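Local structure of probable translation initiation factor eIF-2B subunit epsilon (Schizosaccharomyces pombe, 5B04) at residues R160-F165 / D217-Q222; E173-V178 / V187-N192; F177-K182 / E213-L218. The protein forms part of the eIF2B complex, which catalyses exchange of GDP for GTP on the gamma subunit of translation initiation factor eIF2. One frame throughout, in Å; residues are numbered along the deposited sequence.

Contact 1: residues R160-F165 / D217-Q222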
ATOM      1  N   ARG I 160      -8.611 -39.869  31.004  1.00 61.41           N
ATOM      2  CA  ARG I 160      -8.286 -38.518  30.562  1.00 59.36           C
ATOM      3  C   ARG I 160      -6.914 -38.082  31.059  1.00 60.58           C
ATOM      4  O   ARG I 160      -6.613 -38.180  32.249  1.00 65.35           O
ATOM      5  CB  ARG I 160      -9.352 -37.528  31.038  1.00 65.86           C
ATOM      6  CG  ARG I 160      -9.172 -36.118  30.502  1.00 59.01           C
ATOM      7  CD  ARG I 160      -9.167 -36.116  28.984  1.00 61.58           C
ATOM      8  NE  ARG I 160      -9.269 -34.772  28.424  1.00 64.98           N
ATOM      9  CZ  ARG I 160      -8.227 -34.004  28.124  1.00 59.78           C
ATOM     10  NH1 ARG I 160      -6.993 -34.442  28.337  1.00 64.51           N
ATOM     11  NH2 ARG I 160      -8.419 -32.797  27.612  1.00 62.87           N
ATOM     12  N   GLU I 161      -6.085 -37.602  30.139  1.00 61.14           N
ATOM     13  CA  GLU I 161      -4.763 -37.101  30.491  1.00 69.04           C
ATOM     14  C   GLU I 161      -4.889 -35.800  31.276  1.00 61.17           C
ATOM     15  O   GLU I 161      -5.596 -34.884  30.860  1.00 55.97           O
ATOM     16  CB  GLU I 161      -3.916 -36.888  29.234  1.00 61.44           C
ATOM     17  CG  GLU I 161      -2.431 -36.721  29.502  1.00 62.26           C
ATOM     18  CD  GLU I 161      -1.639 -36.468  28.236  1.00 80.55           C
ATOM     19  OE1 GLU I 161      -1.951 -35.489  27.524  1.00100.11           O
ATOM     20  OE2 GLU I 161      -0.709 -37.249  27.949  1.00 68.72           O
ATOM     21  N   ALA I 162      -4.209 -35.727  32.417  1.00 66.43           N
ATOM     22  CA  ALA I 162      -4.276 -34.543  33.265  1.00 70.64           C
ATOM     23  C   ALA I 162      -3.009 -34.373  34.097  1.00 76.75           C
ATOM     24  O   ALA I 162      -1.952 -34.901  33.756  1.00 83.22           O
ATOM     25  CB  ALA I 162      -5.496 -34.611  34.170  1.00 65.52           C
ATOM     26  N   SER I 163      -3.127 -33.622  35.188  1.00 76.92           N
ATOM     27  CA  SER I 163      -2.026 -33.428  36.122  1.00 74.74           C
ATOM     28  C   SER I 163      -2.354 -34.132  37.438  1.00 76.69           C
ATOM     29  O   SER I 163      -3.526 -34.364  37.733  1.00 75.19           O
ATOM     30  CB  SER I 163      -1.765 -31.933  36.344  1.00 75.61           C
ATOM     31  OG  SER I 163      -2.900 -31.287  36.890  1.00 83.83           O
ATOM     32  N   PRO I 164      -1.321 -34.492  38.224  1.00 71.90           N
ATOM     33  CA  PRO I 164      -1.513 -35.191  39.502  1.00 68.42           C
ATOM     34  C   PRO I 164      -2.530 -34.525  40.422  1.00 77.48           C
ATOM     35  O   PRO I 164      -3.408 -35.198  40.963  1.00 74.77           O
ATOM     36  CB  PRO I 164      -0.123 -35.141  40.138  1.00 75.12           C
ATOM     37  CG  PRO I 164       0.801 -35.082  38.999  1.00 73.53           C
ATOM     38  CD  PRO I 164       0.108 -34.319  37.907  1.00 83.12           C
ATOM     39  N   PHE I 165      -2.408 -33.213  40.589  1.00 85.64           N
ATOM     40  CA  PHE I 165      -3.260 -32.482  41.516  1.00 73.89           C
ATOM     41  C   PHE I 165      -4.319 -31.675  40.777  1.00 64.71           C
ATOM     42  O   PHE I 165      -4.763 -30.631  41.257  1.00 80.37           O
ATOM     43  CB  PHE I 165      -2.413 -31.562  42.395  1.00 73.11           C
ATOM     44  CG  PHE I 165      -1.189 -32.226  42.957  1.00 78.74           C
ATOM     45  CD1 PHE I 165      -1.273 -33.025  44.084  1.00 82.38           C
ATOM     46  CD2 PHE I 165       0.046 -32.055  42.352  1.00 72.99           C
ATOM     47  CE1 PHE I 165      -0.148 -33.640  44.601  1.00 86.09           C
ATOM     48  CE2 PHE I 165       1.174 -32.668  42.863  1.00 82.50           C
ATOM     49  CZ  PHE I 165       1.078 -33.460  43.988  1.00 78.26           C
ATOM     50  N   ASP I 217      -0.729 -39.357  36.087  1.00 69.48           N
ATOM     51  CA  ASP I 217      -1.265 -38.129  35.512  1.00 64.64           C
ATOM     52  C   ASP I 217      -2.631 -38.350  34.871  1.00 77.56           C
ATOM     53  O   ASP I 217      -3.176 -37.451  34.235  1.00 77.28           O
ATOM     54  CB  ASP I 217      -0.296 -37.564  34.471  1.00 73.72           C
ATOM     55  CG  ASP I 217      -0.082 -38.506  33.302  1.00 77.55           C
ATOM     56  OD1 ASP I 217       0.188 -39.700  33.543  1.00 79.51           O
ATOM     57  OD2 ASP I 217      -0.192 -38.055  32.142  1.00 79.01           O
ATOM     58  N   LEU I 218      -3.183 -39.545  35.041  1.00 86.17           N
ATOM     59  CA  LEU I 218      -4.426 -39.900  34.369  1.00 78.62           C
ATOM     60  C   LEU I 218      -5.658 -39.704  35.246  1.00 67.79           C
ATOM     61  O   LEU I 218      -5.625 -39.946  36.453  1.00 70.78           O
ATOM     62  CB  LEU I 218      -4.367 -41.350  33.885  1.00 68.84           C
ATOM     63  CG  LEU I 218      -3.298 -41.654  32.837  1.00 66.14           C
ATOM     64  CD1 LEU I 218      -3.394 -43.098  32.370  1.00 75.13           C
ATOM     65  CD2 LEU I 218      -3.417 -40.695  31.662  1.00 70.35           C
ATOM     66  N   ILE I 219      -6.744 -39.254  34.624  1.00 62.77           N
ATOM     67  CA  ILE I 219      -8.041 -39.190  35.283  1.00 69.03           C
ATOM     68  C   ILE I 219      -8.856 -40.427  34.926  1.00 79.61           C
ATOM     69  O   ILE I 219      -9.181 -40.652  33.759  1.00 77.91           O
ATOM     70  CB  ILE I 219      -8.829 -37.925  34.888  1.00 61.81           C
ATOM     71  CG1 ILE I 219      -8.222 -36.689  35.552  1.00 72.70           C
ATOM     72  CG2 ILE I 219     -10.291 -38.062  35.284  1.00 62.57           C
ATOM     73  CD1 ILE I 219      -9.025 -35.422  35.334  1.00 68.53           C
ATOM     74  N   ASP I 220      -9.175 -41.233  35.932  1.00 78.73           N
ATOM     75  CA  ASP I 220      -9.969 -42.435  35.715  1.00 75.59           C
ATOM     76  C   ASP I 220     -11.446 -42.071  35.614  1.00 71.43           C
ATOM     77  O   ASP I 220     -12.146 -41.982  36.622  1.00 74.33           O
ATOM     78  CB  ASP I 220      -9.736 -43.447  36.839  1.00 83.89           C
ATOM     79  CG  ASP I 220     -10.394 -44.786  36.566  1.00 76.61           C
ATOM     80  OD1 ASP I 220     -10.836 -45.017  35.420  1.00 74.21           O
ATOM     81  OD2 ASP I 220     -10.463 -45.616  37.499  1.00 79.65           O
ATOM     82  N   CYS I 221     -11.908 -41.858  34.386  1.00 67.82           N
ATOM     83  CA  CYS I 221     -13.286 -41.450  34.137  1.00 66.43           C
ATOM     84  C   CYS I 221     -14.269 -42.566  34.459  1.00 76.62           C
ATOM     85  O   CYS I 221     -15.452 -42.313  34.684  1.00 74.64           O
ATOM     86  CB  CYS I 221     -13.455 -41.016  32.680  1.00 67.17           C
ATOM     87  SG  CYS I 221     -12.155 -39.919  32.071  1.00 82.27           S
ATOM     88  N   GLN I 222     -13.764 -43.796  34.474  1.00 80.58           N
ATOM     89  CA  GLN I 222     -14.580 -44.992  34.671  1.00 64.47           C
ATOM     90  C   GLN I 222     -15.684 -45.081  33.621  1.00 58.62           C
ATOM     91  O   GLN I 222     -16.791 -45.544  33.898  1.00 72.67           O
ATOM     92  CB  GLN I 222     -15.166 -45.026  36.083  1.00 59.65           C
ATOM     93  CG  GLN I 222     -14.117 -44.867  37.172  1.00 78.62           C
ATOM     94  CD  GLN I 222     -14.311 -45.834  38.321  1.00 80.71           C
ATOM     95  OE1 GLN I 222     -15.330 -46.520  38.405  1.00 99.53           O
ATOM     96  NE2 GLN I 222     -13.329 -45.897  39.212  1.00 74.29           N
TER
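Asp-217 meets Ala-162 where strand 153-161 runs out beside strand 212-226: Asp-217 O accepts a hydrogen bond from Ala-162 N at 2.7 Å, nearly along the C=O axis. With CG placed between the backbone N and the carbonyl carbon (chi1 62°), the Asp-217 carboxylate turns toward Glu-161, and OD2 lies 3.7 Å from CG of Glu-161. The two carboxylates stand 42° apart in plane, with Glu-161 OE2 4.3 Å from Asp-217 OD2. Both acids form salt bridges with Arg-215, and Glu-161 also pairs with Lys-267 of its own chain and with Arg-230 of the gamma subunit, so their proximity is probably compensated. Leu-218 follows as the non-hydrogen-bonded antiparallel partner of Glu-161, laying CD2 over its CA. At Ile-219 the strands join through a hydrogen-bonded pair: its N reaches Arg-160 O, and its O receives Arg-160 N at 2.9 Å. Ile-219 shares a sheet face with Arg-160, and its CG1 packs 3.7 Å from CB of Ala-162, with CD1 beside it. Cys-221 adds SG against CB of Arg-160 at 3.8 Å. Bent at chi2 (58°), the Arg-160 chain leads its guanidinium off to Asn-269 O. This antiparallel pairing belongs to the mixed sheet of the nucleotidyltransferase-like domain. Strand 212-226, broken along its length by a bulge or short loop, has strand 175-179 as another partner, onto which Leu-218 packs; strand 260-266 runs parallel to 153-161, and Asp-220 turns to Arg-244 of helix 243-252.

Contact 2: residues E173-V178 / V187-N192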
ATOM      1  N   GLU I 173     -10.853 -40.814  40.954  1.00 85.32           N
ATOM      2  CA  GLU I 173     -10.162 -40.671  39.680  1.00 79.43           C
ATOM      3  C   GLU I 173      -8.648 -40.785  39.843  1.00 71.27           C
ATOM      4  O   GLU I 173      -7.932 -41.068  38.882  1.00 69.31           O
ATOM      5  CB  GLU I 173     -10.521 -39.332  39.025  1.00 66.26           C
ATOM      6  CG  GLU I 173     -11.968 -39.223  38.550  1.00 69.89           C
ATOM      7  CD  GLU I 173     -12.957 -39.054  39.690  1.00 80.67           C
ATOM      8  OE1 GLU I 173     -12.523 -38.714  40.810  1.00 79.79           O
ATOM      9  OE2 GLU I 173     -14.168 -39.266  39.466  1.00 78.78           O
ATOM     10  N   SER I 174      -8.164 -40.565  41.062  1.00 74.45           N
ATOM     11  CA  SER I 174      -6.735 -40.652  41.343  1.00 75.11           C
ATOM     12  C   SER I 174      -6.278 -42.104  41.417  1.00 78.12           C
ATOM     13  O   SER I 174      -6.503 -42.785  42.417  1.00 78.07           O
ATOM     14  CB  SER I 174      -6.395 -39.930  42.649  1.00 82.95           C
ATOM     15  OG  SER I 174      -5.001 -39.965  42.903  1.00 85.11           O
ATOM     16  N   SER I 175      -5.635 -42.571  40.352  1.00 79.77           N
ATOM     17  CA  SER I 175      -5.169 -43.949  40.281  1.00 74.48           C
ATOM     18  C   SER I 175      -3.865 -44.052  39.497  1.00 85.52           C
ATOM     19  O   SER I 175      -3.590 -43.227  38.624  1.00 90.88           O
ATOM     20  CB  SER I 175      -6.234 -44.842  39.639  1.00 81.72           C
ATOM     21  OG  SER I 175      -7.483 -44.705  40.293  1.00 93.05           O
ATOM     22  N   VAL I 176      -3.066 -45.065  39.812  1.00 77.03           N
ATOM     23  CA  VAL I 176      -1.827 -45.309  39.082  1.00 68.72           C
ATOM     24  C   VAL I 176      -2.028 -46.372  38.010  1.00 69.62           C
ATOM     25  O   VAL I 176      -2.422 -47.501  38.305  1.00 78.92           O
ATOM     26  CB  VAL I 176      -0.686 -45.753  40.017  1.00 73.89           C
ATOM     27  CG1 VAL I 176       0.546 -46.128  39.207  1.00 59.49           C
ATOM     28  CG2 VAL I 176      -0.355 -44.654  41.009  1.00 64.73           C
ATOM     29  N   PHE I 177      -1.760 -46.000  36.764  1.00 73.60           N
ATOM     30  CA  PHE I 177      -1.834 -46.933  35.649  1.00 67.03           C
ATOM     31  C   PHE I 177      -0.439 -47.276  35.144  1.00 67.58           C
ATOM     32  O   PHE I 177       0.430 -46.408  35.065  1.00 80.25           O
ATOM     33  CB  PHE I 177      -2.672 -46.352  34.505  1.00 62.24           C
ATOM     34  CG  PHE I 177      -4.147 -46.297  34.791  1.00 65.51           C
ATOM     35  CD1 PHE I 177      -4.674 -45.310  35.608  1.00 79.15           C
ATOM     36  CD2 PHE I 177      -5.009 -47.222  34.227  1.00 72.14           C
ATOM     37  CE1 PHE I 177      -6.032 -45.256  35.866  1.00 74.73           C
ATOM     38  CE2 PHE I 177      -6.367 -47.172  34.479  1.00 74.85           C
ATOM     39  CZ  PHE I 177      -6.879 -46.187  35.300  1.00 77.84           C
ATOM     40  N   VAL I 178      -0.224 -48.544  34.812  1.00 59.19           N
ATOM     41  CA  VAL I 178       1.008 -48.959  34.152  1.00 65.45           C
ATOM     42  C   VAL I 178       0.652 -49.580  32.810  1.00 69.23           C
ATOM     43  O   VAL I 178       0.093 -50.675  32.748  1.00 78.97           O
ATOM     44  CB  VAL I 178       1.813 -49.956  34.999  1.00 67.98           C
ATOM     45  CG1 VAL I 178       3.054 -50.407  34.244  1.00 65.86           C
ATOM     46  CG2 VAL I 178       2.192 -49.333  36.333  1.00 63.50           C
ATOM     47  N   VAL I 187      -1.354 -53.091  32.455  1.00 72.60           N
ATOM     48  CA  VAL I 187      -0.749 -54.255  33.086  1.00 67.04           C
ATOM     49  C   VAL I 187      -0.810 -54.125  34.603  1.00 72.26           C
ATOM     50  O   VAL I 187      -0.635 -55.103  35.330  1.00 86.21           O
ATOM     51  CB  VAL I 187       0.711 -54.448  32.639  1.00 75.60           C
ATOM     52  CG1 VAL I 187       1.133 -55.894  32.836  1.00 93.04           C
ATOM     53  CG2 VAL I 187       0.871 -54.054  31.181  1.00 79.41           C
ATOM     54  N   HIS I 188      -1.069 -52.912  35.077  1.00 75.38           N
ATOM     55  CA  HIS I 188      -1.200 -52.676  36.508  1.00 67.43           C
ATOM     56  C   HIS I 188      -2.206 -51.575  36.810  1.00 79.79           C
ATOM     57  O   HIS I 188      -2.250 -50.549  36.131  1.00 79.91           O
ATOM     58  CB  HIS I 188       0.156 -52.319  37.120  1.00 73.82           C
ATOM     59  CG  HIS I 188       0.162 -52.316  38.618  1.00 88.35           C
ATOM     60  ND1 HIS I 188      -0.517 -51.377  39.364  1.00 90.29           N
ATOM     61  CD2 HIS I 188       0.764 -53.140  39.506  1.00 95.55           C
ATOM     62  CE1 HIS I 188      -0.334 -51.625  40.649  1.00 84.66           C
ATOM     63  NE2 HIS I 188       0.442 -52.687  40.763  1.00 93.81           N
ATOM     64  N   TYR I 189      -3.015 -51.806  37.837  1.00 73.60           N
ATOM     65  CA  TYR I 189      -3.911 -50.787  38.359  1.00 62.34           C
ATOM     66  C   TYR I 189      -3.919 -50.821  39.880  1.00 69.64           C
ATOM     67  O   TYR I 189      -4.114 -51.874  40.484  1.00 86.09           O
ATOM     68  CB  TYR I 189      -5.335 -50.975  37.829  1.00 69.89           C
ATOM     69  CG  TYR I 189      -6.360 -50.128  38.553  1.00 69.84           C
ATOM     70  CD1 TYR I 189      -6.560 -48.798  38.207  1.00 77.55           C
ATOM     71  CD2 TYR I 189      -7.126 -50.657  39.586  1.00 89.43           C
ATOM     72  CE1 TYR I 189      -7.492 -48.020  38.868  1.00 81.26           C
ATOM     73  CE2 TYR I 189      -8.058 -49.885  40.254  1.00 88.21           C
ATOM     74  CZ  TYR I 189      -8.238 -48.568  39.891  1.00 81.06           C
ATOM     75  OH  TYR I 189      -9.166 -47.797  40.550  1.00 93.31           O
ATOM     76  N   GLN I 190      -3.698 -49.664  40.493  1.00 79.43           N
ATOM     77  CA  GLN I 190      -3.900 -49.517  41.927  1.00 81.13           C
ATOM     78  C   GLN I 190      -4.374 -48.100  42.234  1.00 85.07           C
ATOM     79  O   GLN I 190      -3.728 -47.117  41.867  1.00 91.99           O
ATOM     80  CB  GLN I 190      -2.624 -49.855  42.709  1.00 76.48           C
ATOM     81  CG  GLN I 190      -1.413 -48.990  42.400  1.00 87.26           C
ATOM     82  CD  GLN I 190      -0.365 -49.057  43.492  1.00 88.37           C
ATOM     83  OE1 GLN I 190       0.431 -49.994  43.549  1.00 86.58           O
ATOM     84  NE2 GLN I 190      -0.362 -48.061  44.370  1.00 86.28           N
ATOM     85  N   ALA I 191      -5.525 -48.003  42.887  1.00 79.07           N
ATOM     86  CA  ALA I 191      -6.091 -46.708  43.230  1.00 87.95           C
ATOM     87  C   ALA I 191      -5.269 -46.040  44.322  1.00 81.33           C
ATOM     88  O   ALA I 191      -4.826 -46.694  45.266  1.00 91.81           O
ATOM     89  CB  ALA I 191      -7.539 -46.859  43.667  1.00 93.27           C
ATOM     90  N   ASN I 192      -5.059 -44.737  44.185  1.00 89.72           N
ATOM     91  CA  ASN I 192      -4.324 -43.980  45.186  1.00 95.83           C
ATOM     92  C   ASN I 192      -5.116 -43.841  46.479  1.00 92.76           C
ATOM     93  O   ASN I 192      -6.241 -43.346  46.481  1.00 91.49           O
ATOM     94  CB  ASN I 192      -3.956 -42.594  44.653  1.00 96.48           C
ATOM     95  CG  ASN I 192      -2.993 -42.655  43.488  1.00 87.16           C
ATOM     96  OD1 ASN I 192      -2.185 -43.576  43.385  1.00 98.02           O
ATOM     97  ND2 ASN I 192      -3.071 -41.668  42.602  1.00 82.59           N
TER
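Val-176, Val-178 and Asn-192 bury the most surface in this antiparallel beta hairpin, whose strands 175-178 and 187-191 run 174° apart. Val-176 is the hydrogen-bonded partner of Gln-190: its N-H reaches Gln-190 O at 3.0 Å, while the return bond is weak. Its CG2, anti to the carbonyl carbon, meets the amide oxygen OD1 of Asn-192, whose side chain crosses at about a right angle. Asn-192 closes this end of the hairpin twice, through its backbone N to Ser-174 O and through ND2 to Ser-174 OG at 2.6 Å, the hydroxyl lying in the amide plane; ND2 also bonds to Asn-216. An alanine here would lose the amide and is likely to leave both Ser-174 OG and Asn-216 OD1 without this donor and Val-176 CG2 less covered. On the other face, Tyr-189 turns its edge to the ring face of Phe-177, with centroids 5.5 Å apart and planes at 64°. Back on the face of Val-176, Val-178 marks the far end, its CB packed 3.6 Å from CB of His-188. Val-187 and His-188 both oppose it, forming a classic beta bulge: Val-178 O takes a weak bond from His-188 N and a straight one from Val-187 N at 2.8 Å.

Contact 3: residues F177-K182 / E213-L218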
ATOM      1  N   PHE I 177      -1.760 -46.000  36.764  1.00 73.60           N
ATOM      2  CA  PHE I 177      -1.834 -46.933  35.649  1.00 67.03           C
ATOM      3  C   PHE I 177      -0.439 -47.276  35.144  1.00 67.58           C
ATOM      4  O   PHE I 177       0.430 -46.408  35.065  1.00 80.25           O
ATOM      5  CB  PHE I 177      -2.672 -46.352  34.505  1.00 62.24           C
ATOM      6  CG  PHE I 177      -4.147 -46.297  34.791  1.00 65.51           C
ATOM      7  CD1 PHE I 177      -4.674 -45.310  35.608  1.00 79.15           C
ATOM      8  CD2 PHE I 177      -5.009 -47.222  34.227  1.00 72.14           C
ATOM      9  CE1 PHE I 177      -6.032 -45.256  35.866  1.00 74.73           C
ATOM     10  CE2 PHE I 177      -6.367 -47.172  34.479  1.00 74.85           C
ATOM     11  CZ  PHE I 177      -6.879 -46.187  35.300  1.00 77.84           C
ATOM     12  N   VAL I 178      -0.224 -48.544  34.812  1.00 59.19           N
ATOM     13  CA  VAL I 178       1.008 -48.959  34.152  1.00 65.45           C
ATOM     14  C   VAL I 178       0.652 -49.580  32.810  1.00 69.23           C
ATOM     15  O   VAL I 178       0.093 -50.675  32.748  1.00 78.97           O
ATOM     16  CB  VAL I 178       1.813 -49.956  34.999  1.00 67.98           C
ATOM     17  CG1 VAL I 178       3.054 -50.407  34.244  1.00 65.86           C
ATOM     18  CG2 VAL I 178       2.192 -49.333  36.333  1.00 63.50           C
ATOM     19  N   ILE I 179       0.973 -48.869  31.736  1.00 67.57           N
ATOM     20  CA  ILE I 179       0.479 -49.223  30.413  1.00 64.58           C
ATOM     21  C   ILE I 179       1.601 -49.544  29.430  1.00 70.86           C
ATOM     22  O   ILE I 179       2.647 -48.895  29.432  1.00 84.07           O
ATOM     23  CB  ILE I 179      -0.381 -48.082  29.831  1.00 54.80           C
ATOM     24  CG1 ILE I 179      -1.147 -47.366  30.947  1.00 44.97           C
ATOM     25  CG2 ILE I 179      -1.333 -48.612  28.779  1.00 65.93           C
ATOM     26  CD1 ILE I 179      -2.046 -46.254  30.456  1.00 53.29           C
ATOM     27  N   ASP I 180       1.377 -50.554  28.593  1.00 74.62           N
ATOM     28  CA  ASP I 180       2.296 -50.874  27.508  1.00 79.25           C
ATOM     29  C   ASP I 180       2.242 -49.750  26.479  1.00 80.55           C
ATOM     30  O   ASP I 180       1.206 -49.523  25.857  1.00 78.40           O
ATOM     31  CB  ASP I 180       1.938 -52.221  26.874  1.00 75.82           C
ATOM     32  CG  ASP I 180       3.056 -52.786  26.014  1.00 85.88           C
ATOM     33  OD1 ASP I 180       3.737 -52.008  25.313  1.00 92.41           O
ATOM     34  OD2 ASP I 180       3.253 -54.019  26.038  1.00 87.78           O
ATOM     35  N   LYS I 181       3.360 -49.053  26.299  1.00 81.61           N
ATOM     36  CA  LYS I 181       3.388 -47.815  25.521  1.00 81.48           C
ATOM     37  C   LYS I 181       2.954 -47.956  24.062  1.00 84.88           C
ATOM     38  O   LYS I 181       2.639 -46.960  23.412  1.00 86.22           O
ATOM     39  CB  LYS I 181       4.789 -47.204  25.566  1.00 80.08           C
ATOM     40  CG  LYS I 181       5.108 -46.494  26.869  1.00 92.24           C
ATOM     41  CD  LYS I 181       6.360 -45.647  26.731  1.00 93.78           C
ATOM     42  CE  LYS I 181       6.207 -44.616  25.623  1.00 92.69           C
ATOM     43  NZ  LYS I 181       7.438 -43.797  25.453  1.00102.72           N
ATOM     44  N   LYS I 182       2.937 -49.181  23.544  1.00 82.06           N
ATOM     45  CA  LYS I 182       2.536 -49.397  22.157  1.00 84.11           C
ATOM     46  C   LYS I 182       1.132 -49.980  22.051  1.00 93.09           C
ATOM     47  O   LYS I 182       0.274 -49.435  21.358  1.00 96.32           O
ATOM     48  CB  LYS I 182       3.528 -50.317  21.446  1.00 99.73           C
ATOM     49  CG  LYS I 182       3.208 -50.537  19.975  1.00103.80           C
ATOM     50  CD  LYS I 182       4.171 -51.522  19.337  1.00103.13           C
ATOM     51  CE  LYS I 182       5.613 -51.170  19.660  1.00110.32           C
ATOM     52  NZ  LYS I 182       6.505 -51.332  18.479  1.00116.72           N
ATOM     53  N   GLU I 213       4.820 -47.578  30.665  1.00 87.37           N
ATOM     54  CA  GLU I 213       4.637 -46.255  31.219  1.00 84.94           C
ATOM     55  C   GLU I 213       3.820 -46.278  32.486  1.00 75.68           C
ATOM     56  O   GLU I 213       2.687 -46.677  32.481  1.00 69.13           O
ATOM     57  CB  GLU I 213       3.945 -45.371  30.195  1.00 76.82           C
ATOM     58  CG  GLU I 213       4.064 -43.886  30.461  1.00 79.95           C
ATOM     59  CD  GLU I 213       3.618 -43.057  29.286  1.00 85.74           C
ATOM     60  OE1 GLU I 213       3.936 -41.863  29.231  1.00 89.09           O
ATOM     61  OE2 GLU I 213       2.950 -43.603  28.408  1.00 87.13           O
ATOM     62  N   VAL I 214       4.408 -45.799  33.567  1.00 77.00           N
ATOM     63  CA  VAL I 214       3.733 -45.632  34.847  1.00 71.15           C
ATOM     64  C   VAL I 214       3.146 -44.229  34.922  1.00 75.87           C
ATOM     65  O   VAL I 214       3.880 -43.242  34.932  1.00 78.72           O
ATOM     66  CB  VAL I 214       4.686 -45.858  36.033  1.00 61.28           C
ATOM     67  CG1 VAL I 214       3.943 -45.682  37.348  1.00 63.44           C
ATOM     68  CG2 VAL I 214       5.314 -47.239  35.950  1.00 66.89           C
ATOM     69  N   ARG I 215       1.821 -44.143  34.975  1.00 66.54           N
ATOM     70  CA  ARG I 215       1.151 -42.855  34.846  1.00 64.59           C
ATOM     71  C   ARG I 215       0.282 -42.498  36.050  1.00 73.51           C
ATOM     72  O   ARG I 215      -0.724 -43.153  36.325  1.00 77.20           O
ATOM     73  CB  ARG I 215       0.304 -42.838  33.573  1.00 62.32           C
ATOM     74  CG  ARG I 215       1.081 -43.199  32.320  1.00 68.35           C
ATOM     75  CD  ARG I 215       0.314 -42.844  31.059  1.00 79.09           C
ATOM     76  NE  ARG I 215       0.157 -41.402  30.909  1.00 72.73           N
ATOM     77  CZ  ARG I 215      -0.295 -40.810  29.808  1.00 75.83           C
ATOM     78  NH1 ARG I 215      -0.633 -41.539  28.753  1.00 78.76           N
ATOM     79  NH2 ARG I 215      -0.405 -39.489  29.760  1.00 73.71           N
ATOM     80  N   ASN I 216       0.684 -41.449  36.759  1.00 67.90           N
ATOM     81  CA  ASN I 216      -0.109 -40.895  37.848  1.00 66.60           C
ATOM     82  C   ASN I 216      -0.758 -39.589  37.395  1.00 70.13           C
ATOM     83  O   ASN I 216      -1.273 -38.815  38.201  1.00 68.31           O
ATOM     84  CB  ASN I 216       0.761 -40.673  39.088  1.00 62.47           C
ATOM     85  CG  ASN I 216      -0.054 -40.354  40.329  1.00 68.89           C
ATOM     86  OD1 ASN I 216      -1.255 -40.618  40.382  1.00 72.79           O
ATOM     87  ND2 ASN I 216       0.597 -39.776  41.331  1.00 87.14           N
ATOM     88  N   ASP I 217      -0.729 -39.357  36.087  1.00 69.48           N
ATOM     89  CA  ASP I 217      -1.265 -38.129  35.512  1.00 64.64           C
ATOM     90  C   ASP I 217      -2.631 -38.350  34.871  1.00 77.56           C
ATOM     91  O   ASP I 217      -3.176 -37.451  34.235  1.00 77.28           O
ATOM     92  CB  ASP I 217      -0.296 -37.564  34.471  1.00 73.72           C
ATOM     93  CG  ASP I 217      -0.082 -38.506  33.302  1.00 77.55           C
ATOM     94  OD1 ASP I 217       0.188 -39.700  33.543  1.00 79.51           O
ATOM     95  OD2 ASP I 217      -0.192 -38.055  32.142  1.00 79.01           O
ATOM     96  N   LEU I 218      -3.183 -39.545  35.041  1.00 86.17           N
ATOM     97  CA  LEU I 218      -4.426 -39.900  34.369  1.00 78.62           C
ATOM     98  C   LEU I 218      -5.658 -39.704  35.246  1.00 67.79           C
ATOM     99  O   LEU I 218      -5.625 -39.946  36.453  1.00 70.78           O
ATOM    100  CB  LEU I 218      -4.367 -41.350  33.885  1.00 68.84           C
ATOM    101  CG  LEU I 218      -3.298 -41.654  32.837  1.00 66.14           C
ATOM    102  CD1 LEU I 218      -3.394 -43.098  32.370  1.00 75.13           C
ATOM    103  CD2 LEU I 218      -3.417 -40.695  31.662  1.00 70.35           C
TER
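Ile-179 and Leu-218 meet tip to tip, CD1 to CD1 at 3.9 Å, in the apolar centre of an antiparallel strand pair within the nucleotidyltransferase-like domain. Leu-218 CD1 also rests against CB of Phe-177 at 4.0 Å, its side chain slanting across the ring-bearing one. On the opposite face, Val-178 and Val-214 lie side by side with their CG2 methyls 3.8 Å apart. Between these layers the backbones are held by four hydrogen bonds, a reciprocal pair joining Phe-177 with Arg-215 and another joining Ile-179 with Glu-213. Farther out, the Lys-181 side chain crosses that of Glu-213 at about a right angle, CG lying 3.7 Å from CB of Glu-213, while Glu-213 sends OE1 to Arg-230 of the gamma subunit. That subunit also adds a strand antiparallel to residues 213-215, carrying the sheet across the interface. At the polar edge the Arg-215 guanidinium has a neighbour over each face: Leu-218 CD2 3.6 Å above the centre of one, Glu-213 OE1 above the rim of the other. Side-on bidentate pairing with Asp-217 fixes the rotation of the group: NE reaches OD1 at 3.1 Å and NH2 reaches OD2 at 2.8 Å, both oxygens using their syn lone pairs.

How the contacts relate
The three contacts follow one mixed sheet from strand to strand: contact 1 joins 153-161 to 212-226, contact 3 joins 212-226 to 175-179, and contact 2 joins 175-179 to 186-191. Their centres lie about 10 Å (1 and 2), 11 Å (1 and 3) and 9 Å (2 and 3) apart. Contacts 1 and 3 share Asp-217 and Leu-218, and Asp-220 CG packs 4.0 Å from Phe-177 CZ between them. Contacts 2 and 3 share Phe-177 and Val-178, and Val-176 CG1 lies 3.9 Å from Val-214 CG1; Asp-220 N probably bonds to Glu-173 O between contacts 1 and 2. All three lie within reach of the gamma subunit.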